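Local coordinates for protein multicopper oxidase (Uncultured bacterium, PDB 4E9X) that probably oxidises substrates at a mononuclear copper and passes the electrons to a second copper centre, where dioxygen is reduced to water, at residues A[3-8]-A[46-51]; A[27-32]-A[305-310]; A[210-215]-A[222-227]. All coordinates share one frame; numbering follows the deposited sequence.

Interactions 1 and 2 meet in the N-terminal cupredoxin-like domain, with centres 12 Å apart. Segment 305-310, from late in the chain, returns to this domain. There Phe6 packs on Met307 and Arg4 on Tyr305. Strands 3-18 and 21-28 are also neighbours in one sheet. Interaction 3 is a hairpin in the second such domain. Its centre is 34 Å from that of interaction 1 and 29 Å from that of interaction 2, and it touches neither. The contacts lie at different removes from the copper sites. Each measured to a bound copper, the side chain of Asp227 is about 6 Å away, that of Val49 about 10 Å and that of Asn29 about 14 Å.

Interaction 1: residues A[3-8]-A[46-51]; sequences EREFDM and IVNVTN
Glu3 lays its extended side chain against Ile46, with OE1 3.5 Å from the methyl CD1. Arg4 accepts the first backbone bond at its O, from Ile46 N, while its side chain turns off to a salt bridge with Asp43. Glu5 pairs with Ile46, and its CG and CD pack on Ile46 CG2. Its carboxylate then reaches Asn48: OE2 takes ND2 at 2.9 Å through the anti lone pair, almost in the amide plane. The Phe6 ring lies on the other side of the sheet, with Val47 CG2 near its edge. Asp7 runs alongside Asn48 and OD1 accepts from the same ND2, also at 2.9 Å. With CG set anti to its carbonyl carbon (chi1 -70°), Asp7 brings this oxygen over to the amide. Both carboxylates thus hold one NH2 group, and Thr90 binds Asn48 OD1, so the amide's rotation is well fixed. Met8 N bonds Asn48 O at 2.8 Å, and Met8 O accepts from Thr50 N. A water donates to Met8 O and also bonds Thr50 OG1, which is hydrogen-bonded to Ser88 OG as well. The axes diverge by only 14°. Such a parallel pair, in a mixed sheet, is characteristic of the cupredoxin-like beta-sandwich of multicopper oxidases.

Interaction 2: residues A[27-32]-A[305-310]; sequences GFNGQV and YGMFDH
Two overlapping tight turns bring Asn29 and Gln31 up to Asp309 and His310. The first is a type II turn from Gly27 to Gly30, closed by Gly30 N on Gly27 O. The second is a type I' turn from Phe28 to Gln31, closed by Gln31 N on Phe28 O. Asn29 and Gly30 both have positive phi, as the central residues of a type I' turn do. Segment 305-310 is leaving the short strand 306-308, an edge strand, within this chain, of a five-stranded sheet in this cupredoxin-like domain. The backbones stay apart, with the CA atoms of Asn29 and Asp309 7.4 Å from each other. No backbone-to-backbone bond joins the two segments, and side chains bridge the gap.

Asn29 gives the first bridge. Its ND2 donates to Asp309 OD1 at 2.9 Å, and the bond is nearly straight at 173°. The oxygen uses its syn lone pair and lies exactly in the amide plane. The carboxylate is turned 70° from that plane, and the two side chains cross at about a right angle. The other end of the amide, OD1, accepts from Thr9 N of strand 3-18. With both ends engaged, the amide has little freedom to flip. Met307 SD sits 4.2 Å from Asn29 ND2.

Gln31 gives the second bridge. Its CG is placed between the backbone N and the carbonyl carbon (chi1 53°), and the chain then extends towards 305-310. NE2 bonds the O of Pro33, which helps fix the amide. His310 turns its ring elsewhere, with NE2 bonded to Asp292. Its backbone N donates to Gln31 OE1 at 2.9 Å, approaching from the side of the C=O, and the same OE1 lies 3.2 Å from Asp309 CB.

Interaction 3: residues A[210-215]-A[222-227]; sequences MLVTHK and SPYYAD
Val212 sits over one face of the Tyr224 ring, with CB 3.9 Å from the ring centroid in a CH-pi contact. Its two methyls spread over that face, CG2 near CE1 and CG1 near the hydroxyl end. This is a beta hairpin at the rim of a six-stranded sheet in the second cupredoxin-like domain. The strands are antiparallel and twisted, at 147°. Met210 and Ala226 bond through both N and O. Val212 N donates to Tyr224 O at 2.8 Å, while the return bond from Tyr224 N is weak. Tyr224 holds CG between its backbone N and carbonyl carbon (chi1 61°), which swings the ring back over Val212. An alanine here would strip away the ring and would probably leave the methyls of Val212 without their cover across the hairpin. On the opposite face of the sheet Leu211 repeats the theme: CD1 stands above the centre of the Tyr225 ring, only 7° off its normal. The same methyl touches Pro223 CB at 4.0 Å. Leu220 and Leu218 of a second subunit pack on Tyr224 and Tyr225. At the strand's end, Asp227 OD1 bonds the copper ligand His62 of that subunit, and Asp227 O bonds His204 of its own chain. Met210 bends its chain towards this corner and puts CE 3.3 Å from Asp227 O.

Interaction 1: residues A[3-8]-A[46-51]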
# COMPACT_ATOMS: atom_id res chain seq x y z
N GLU A 3 -19.62 31.75 -11.43
CA GLU A 3 -18.40 31.65 -12.27
C GLU A 3 -17.19 32.18 -11.51
O GLU A 3 -17.16 33.33 -11.02
CB GLU A 3 -18.62 32.41 -13.57
CG GLU A 3 -17.48 32.31 -14.55
CD GLU A 3 -17.67 33.20 -15.79
OE1 GLU A 3 -16.89 34.14 -15.99
OE2 GLU A 3 -18.62 32.94 -16.57
N ARG A 4 -16.13 31.36 -11.42
CA ARG A 4 -14.91 31.70 -10.69
C ARG A 4 -13.74 31.52 -11.64
O ARG A 4 -13.49 30.42 -12.07
CB ARG A 4 -14.76 30.88 -9.41
CG ARG A 4 -15.98 31.01 -8.51
CD ARG A 4 -15.65 30.52 -7.12
NE ARG A 4 -16.88 30.57 -6.30
CZ ARG A 4 -17.17 31.68 -5.60
NH1 ARG A 4 -16.38 32.75 -5.61
NH2 ARG A 4 -18.27 31.71 -4.87
N GLU A 5 -13.10 32.64 -11.93
CA GLU A 5 -12.01 32.68 -12.89
C GLU A 5 -10.70 33.06 -12.20
O GLU A 5 -10.67 34.05 -11.47
CB GLU A 5 -12.35 33.74 -13.98
CG GLU A 5 -11.25 33.84 -15.01
CD GLU A 5 -11.67 34.56 -16.26
OE1 GLU A 5 -12.84 34.99 -16.33
OE2 GLU A 5 -10.86 34.70 -17.21
N PHE A 6 -9.66 32.30 -12.48
CA PHE A 6 -8.36 32.41 -11.86
C PHE A 6 -7.25 32.53 -12.87
O PHE A 6 -7.36 31.90 -13.92
CB PHE A 6 -8.09 31.16 -10.99
CG PHE A 6 -9.21 30.97 -9.97
CD1 PHE A 6 -9.55 31.95 -9.05
CD2 PHE A 6 -9.92 29.81 -9.92
CE1 PHE A 6 -10.54 31.79 -8.12
CE2 PHE A 6 -10.95 29.63 -9.00
CZ PHE A 6 -11.29 30.63 -8.08
N ASP A 7 -6.21 33.28 -12.54
CA ASP A 7 -5.06 33.40 -13.44
C ASP A 7 -3.87 32.72 -12.73
O ASP A 7 -3.55 33.10 -11.60
CB ASP A 7 -4.72 34.84 -13.77
CG ASP A 7 -5.73 35.53 -14.65
OD1 ASP A 7 -6.18 34.94 -15.68
OD2 ASP A 7 -6.14 36.70 -14.40
N MET A 8 -3.30 31.69 -13.36
CA MET A 8 -2.21 30.99 -12.70
C MET A 8 -0.97 31.05 -13.59
O MET A 8 -1.12 31.15 -14.82
CB MET A 8 -2.59 29.55 -12.38
CG MET A 8 -1.56 28.76 -11.56
SD MET A 8 -2.21 27.07 -11.25
CE MET A 8 -3.94 27.57 -11.43
N ILE A 46 -12.91 28.72 -14.30
CA ILE A 46 -12.07 29.07 -15.44
C ILE A 46 -10.67 29.31 -14.94
O ILE A 46 -10.49 30.12 -14.01
CB ILE A 46 -12.64 30.34 -16.12
CG1 ILE A 46 -14.10 30.18 -16.58
CG2 ILE A 46 -11.75 30.76 -17.28
CD1 ILE A 46 -14.77 31.51 -16.92
N VAL A 47 -9.68 28.62 -15.48
CA VAL A 47 -8.30 28.83 -15.04
C VAL A 47 -7.46 29.17 -16.28
O VAL A 47 -7.33 28.35 -17.22
CB VAL A 47 -7.73 27.59 -14.34
CG1 VAL A 47 -6.31 27.93 -13.86
CG2 VAL A 47 -8.54 27.20 -13.12
N ASN A 48 -6.87 30.39 -16.30
CA ASN A 48 -6.02 30.82 -17.40
C ASN A 48 -4.58 30.58 -16.97
O ASN A 48 -4.17 31.19 -15.96
CB ASN A 48 -6.23 32.30 -17.73
CG ASN A 48 -7.70 32.66 -17.95
OD1 ASN A 48 -8.31 32.08 -18.84
ND2 ASN A 48 -8.24 33.57 -17.16
N VAL A 49 -3.88 29.72 -17.67
CA VAL A 49 -2.55 29.30 -17.26
C VAL A 49 -1.48 29.89 -18.20
O VAL A 49 -1.61 29.69 -19.42
CB VAL A 49 -2.46 27.76 -17.30
CG1 VAL A 49 -1.07 27.33 -16.89
CG2 VAL A 49 -3.52 27.08 -16.46
N THR A 50 -0.48 30.57 -17.65
CA THR A 50 0.68 31.00 -18.44
C THR A 50 1.95 30.28 -18.00
O THR A 50 2.31 30.25 -16.83
CB THR A 50 0.88 32.51 -18.31
OG1 THR A 50 -0.31 33.08 -18.89
CG2 THR A 50 2.09 32.98 -19.10
N ASN A 51 2.59 29.68 -18.99
CA ASN A 51 3.81 28.91 -18.71
C ASN A 51 5.04 29.82 -18.79
O ASN A 51 5.50 30.11 -19.92
CB ASN A 51 3.90 27.78 -19.76
CG ASN A 51 5.12 26.90 -19.57
OD1 ASN A 51 5.91 27.17 -18.65
ND2 ASN A 51 5.23 25.86 -20.37
O HOH W 1 -1.93 33.61 -16.17

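Interaction 2: residues A[27-32]-A[305-310]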
# COMPACT_ATOMS: atom_id res chain seq x y z
N GLY A 27 7.05 25.65 -9.96
CA GLY A 27 5.98 25.93 -9.00
C GLY A 27 4.86 26.70 -9.65
O GLY A 27 5.05 27.74 -10.30
N PHE A 28 3.64 26.22 -9.48
CA PHE A 28 2.46 26.99 -9.82
C PHE A 28 2.48 28.25 -8.95
O PHE A 28 2.64 28.19 -7.73
CB PHE A 28 1.20 26.15 -9.57
CG PHE A 28 1.05 24.99 -10.57
CD1 PHE A 28 0.89 25.26 -11.92
CD2 PHE A 28 1.08 23.69 -10.13
CE1 PHE A 28 0.77 24.24 -12.88
CE2 PHE A 28 0.90 22.68 -11.05
CZ PHE A 28 0.73 22.93 -12.43
N ASN A 29 2.37 29.41 -9.60
CA ASN A 29 2.50 30.72 -8.98
C ASN A 29 3.79 30.76 -8.16
O ASN A 29 3.87 31.49 -7.15
CB ASN A 29 1.29 31.08 -8.13
CG ASN A 29 0.07 31.42 -8.96
OD1 ASN A 29 0.09 31.32 -10.19
ND2 ASN A 29 -1.00 31.85 -8.30
N GLY A 30 4.83 30.05 -8.57
CA GLY A 30 6.10 30.14 -7.90
C GLY A 30 6.12 29.56 -6.50
O GLY A 30 6.95 29.93 -5.69
N GLN A 31 5.23 28.58 -6.21
CA GLN A 31 5.23 28.02 -4.85
C GLN A 31 4.94 26.51 -4.96
O GLN A 31 4.33 26.06 -5.94
CB GLN A 31 4.17 28.69 -3.97
CG GLN A 31 2.74 28.69 -4.57
CD GLN A 31 1.75 29.19 -3.52
OE1 GLN A 31 1.63 30.41 -3.32
NE2 GLN A 31 1.06 28.28 -2.88
N VAL A 32 5.36 25.77 -3.91
CA VAL A 32 5.08 24.35 -3.78
C VAL A 32 4.66 24.12 -2.32
O VAL A 32 5.49 24.48 -1.46
CB VAL A 32 6.22 23.42 -4.12
CG1 VAL A 32 5.75 21.98 -4.01
CG2 VAL A 32 6.74 23.72 -5.56
N TYR A 305 -14.33 31.50 -0.79
CA TYR A 305 -13.97 30.87 -2.04
C TYR A 305 -12.98 31.70 -2.83
O TYR A 305 -13.03 32.93 -2.74
CB TYR A 305 -15.24 30.59 -2.87
CG TYR A 305 -16.17 29.68 -2.07
CD1 TYR A 305 -15.69 28.42 -1.68
CD2 TYR A 305 -17.46 30.04 -1.68
CE1 TYR A 305 -16.50 27.56 -0.93
CE2 TYR A 305 -18.28 29.18 -0.93
CZ TYR A 305 -17.77 27.94 -0.57
OH TYR A 305 -18.53 27.03 0.17
N GLY A 306 -12.14 31.06 -3.61
CA GLY A 306 -11.16 31.75 -4.44
C GLY A 306 -9.88 30.96 -4.57
O GLY A 306 -9.86 29.75 -4.29
N MET A 307 -8.82 31.63 -4.99
CA MET A 307 -7.51 31.02 -5.17
C MET A 307 -6.53 31.75 -4.25
O MET A 307 -6.47 33.01 -4.21
CB MET A 307 -7.04 30.99 -6.62
CG MET A 307 -5.55 30.55 -6.72
SD MET A 307 -4.99 30.64 -8.47
CE MET A 307 -5.60 29.10 -9.04
N PHE A 308 -5.76 31.01 -3.45
CA PHE A 308 -4.94 31.56 -2.40
C PHE A 308 -3.51 31.10 -2.52
O PHE A 308 -3.20 29.91 -2.47
CB PHE A 308 -5.45 31.12 -0.98
CG PHE A 308 -6.87 31.55 -0.73
CD1 PHE A 308 -7.09 32.71 0.01
CD2 PHE A 308 -7.92 30.81 -1.23
CE1 PHE A 308 -8.39 33.15 0.24
CE2 PHE A 308 -9.21 31.29 -1.01
CZ PHE A 308 -9.44 32.44 -0.27
N ASP A 309 -2.63 32.09 -2.70
CA ASP A 309 -1.18 31.86 -2.61
C ASP A 309 -0.77 31.81 -1.14
O ASP A 309 -1.54 32.20 -0.24
CB ASP A 309 -0.34 32.92 -3.30
CG ASP A 309 -0.42 32.95 -4.81
OD1 ASP A 309 -1.15 32.16 -5.42
OD2 ASP A 309 0.24 33.85 -5.41
N HIS A 310 0.43 31.31 -0.89
CA HIS A 310 0.92 31.34 0.47
C HIS A 310 2.44 31.55 0.41
O HIS A 310 3.19 30.75 -0.18
CB HIS A 310 0.61 30.05 1.24
CG HIS A 310 1.22 30.06 2.62
ND1 HIS A 310 1.14 31.18 3.43
CD2 HIS A 310 1.87 29.07 3.27
CE1 HIS A 310 1.76 30.85 4.58
NE2 HIS A 310 2.22 29.61 4.50

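Interaction 3: residues A[210-215]-A[222-227]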
# COMPACT_ATOMS: atom_id res chain seq x y z
N MET A 210 -8.02 8.63 14.34
CA MET A 210 -8.60 9.37 13.25
C MET A 210 -9.86 8.65 12.77
O MET A 210 -9.88 7.42 12.58
CB MET A 210 -7.64 9.41 12.06
CG MET A 210 -6.41 10.29 12.37
SD MET A 210 -5.12 10.16 11.10
CE MET A 210 -4.32 8.62 11.55
N LEU A 211 -10.94 9.37 12.55
CA LEU A 211 -12.12 8.81 11.91
C LEU A 211 -12.00 9.08 10.41
O LEU A 211 -12.06 10.25 10.01
CB LEU A 211 -13.40 9.45 12.46
CG LEU A 211 -14.68 8.88 11.82
CD1 LEU A 211 -14.85 7.39 12.14
CD2 LEU A 211 -15.90 9.67 12.28
N VAL A 212 -11.80 8.03 9.63
CA VAL A 212 -11.68 8.16 8.16
C VAL A 212 -13.09 8.31 7.60
O VAL A 212 -13.92 7.40 7.68
CB VAL A 212 -10.97 6.93 7.58
CG1 VAL A 212 -10.84 7.16 6.07
CG2 VAL A 212 -9.60 6.68 8.24
N THR A 213 -13.37 9.50 7.03
CA THR A 213 -14.71 9.79 6.55
C THR A 213 -14.84 9.85 5.05
O THR A 213 -15.95 9.73 4.56
CB THR A 213 -15.15 11.18 7.12
OG1 THR A 213 -14.23 12.19 6.72
CG2 THR A 213 -15.17 11.19 8.65
N HIS A 214 -13.75 10.12 4.32
CA HIS A 214 -13.84 10.29 2.86
C HIS A 214 -12.66 9.63 2.16
O HIS A 214 -11.53 9.75 2.65
CB HIS A 214 -13.82 11.76 2.41
CG HIS A 214 -14.94 12.63 2.91
ND1 HIS A 214 -15.08 12.96 4.26
CD2 HIS A 214 -15.94 13.25 2.23
CE1 HIS A 214 -16.13 13.75 4.34
NE2 HIS A 214 -16.68 13.94 3.13
N LYS A 215 -12.97 9.01 1.06
CA LYS A 215 -11.96 8.41 0.18
C LYS A 215 -12.04 9.15 -1.16
O LYS A 215 -13.12 9.22 -1.76
CB LYS A 215 -12.25 6.91 0.01
CG LYS A 215 -11.62 6.25 -1.19
CD LYS A 215 -10.08 6.28 -1.22
CE LYS A 215 -9.64 5.51 -2.47
NZ LYS A 215 -8.32 5.98 -2.92
N SER A 222 -19.49 3.75 5.31
CA SER A 222 -19.04 3.11 6.54
C SER A 222 -17.69 3.69 6.95
O SER A 222 -16.63 3.13 6.71
CB SER A 222 -18.92 1.61 6.36
OG SER A 222 -18.72 1.01 7.63
N PRO A 223 -17.71 4.86 7.60
CA PRO A 223 -16.47 5.44 8.11
C PRO A 223 -15.85 4.51 9.14
O PRO A 223 -16.53 3.69 9.77
CB PRO A 223 -16.92 6.76 8.73
CG PRO A 223 -18.38 6.63 8.97
CD PRO A 223 -18.90 5.71 7.89
N TYR A 224 -14.54 4.61 9.34
CA TYR A 224 -13.88 3.73 10.28
C TYR A 224 -12.75 4.46 10.94
O TYR A 224 -12.12 5.36 10.38
CB TYR A 224 -13.35 2.46 9.55
CG TYR A 224 -12.33 2.78 8.46
CD1 TYR A 224 -10.96 2.75 8.72
CD2 TYR A 224 -12.77 3.12 7.17
CE1 TYR A 224 -10.04 3.05 7.72
CE2 TYR A 224 -11.88 3.42 6.15
CZ TYR A 224 -10.52 3.38 6.46
OH TYR A 224 -9.64 3.68 5.44
N TYR A 225 -12.44 4.04 12.17
CA TYR A 225 -11.31 4.59 12.90
C TYR A 225 -9.99 3.94 12.51
O TYR A 225 -9.92 2.74 12.18
CB TYR A 225 -11.54 4.38 14.40
CG TYR A 225 -12.59 5.30 14.99
CD1 TYR A 225 -12.31 6.66 15.20
CD2 TYR A 225 -13.83 4.76 15.32
CE1 TYR A 225 -13.26 7.50 15.74
CE2 TYR A 225 -14.78 5.61 15.87
CZ TYR A 225 -14.51 6.96 16.08
OH TYR A 225 -15.53 7.74 16.63
N ALA A 226 -8.93 4.71 12.58
CA ALA A 226 -7.57 4.28 12.32
C ALA A 226 -6.62 5.11 13.14
O ALA A 226 -6.93 6.29 13.38
CB ALA A 226 -7.24 4.47 10.84
N ASP A 227 -5.50 4.53 13.53
CA ASP A 227 -4.41 5.38 14.03
C ASP A 227 -3.31 5.53 12.98
O ASP A 227 -2.46 6.42 13.14
CB ASP A 227 -3.90 4.86 15.38
CG ASP A 227 -3.20 3.52 15.35
OD1 ASP A 227 -2.35 3.23 14.47
OD2 ASP A 227 -3.47 2.72 16.26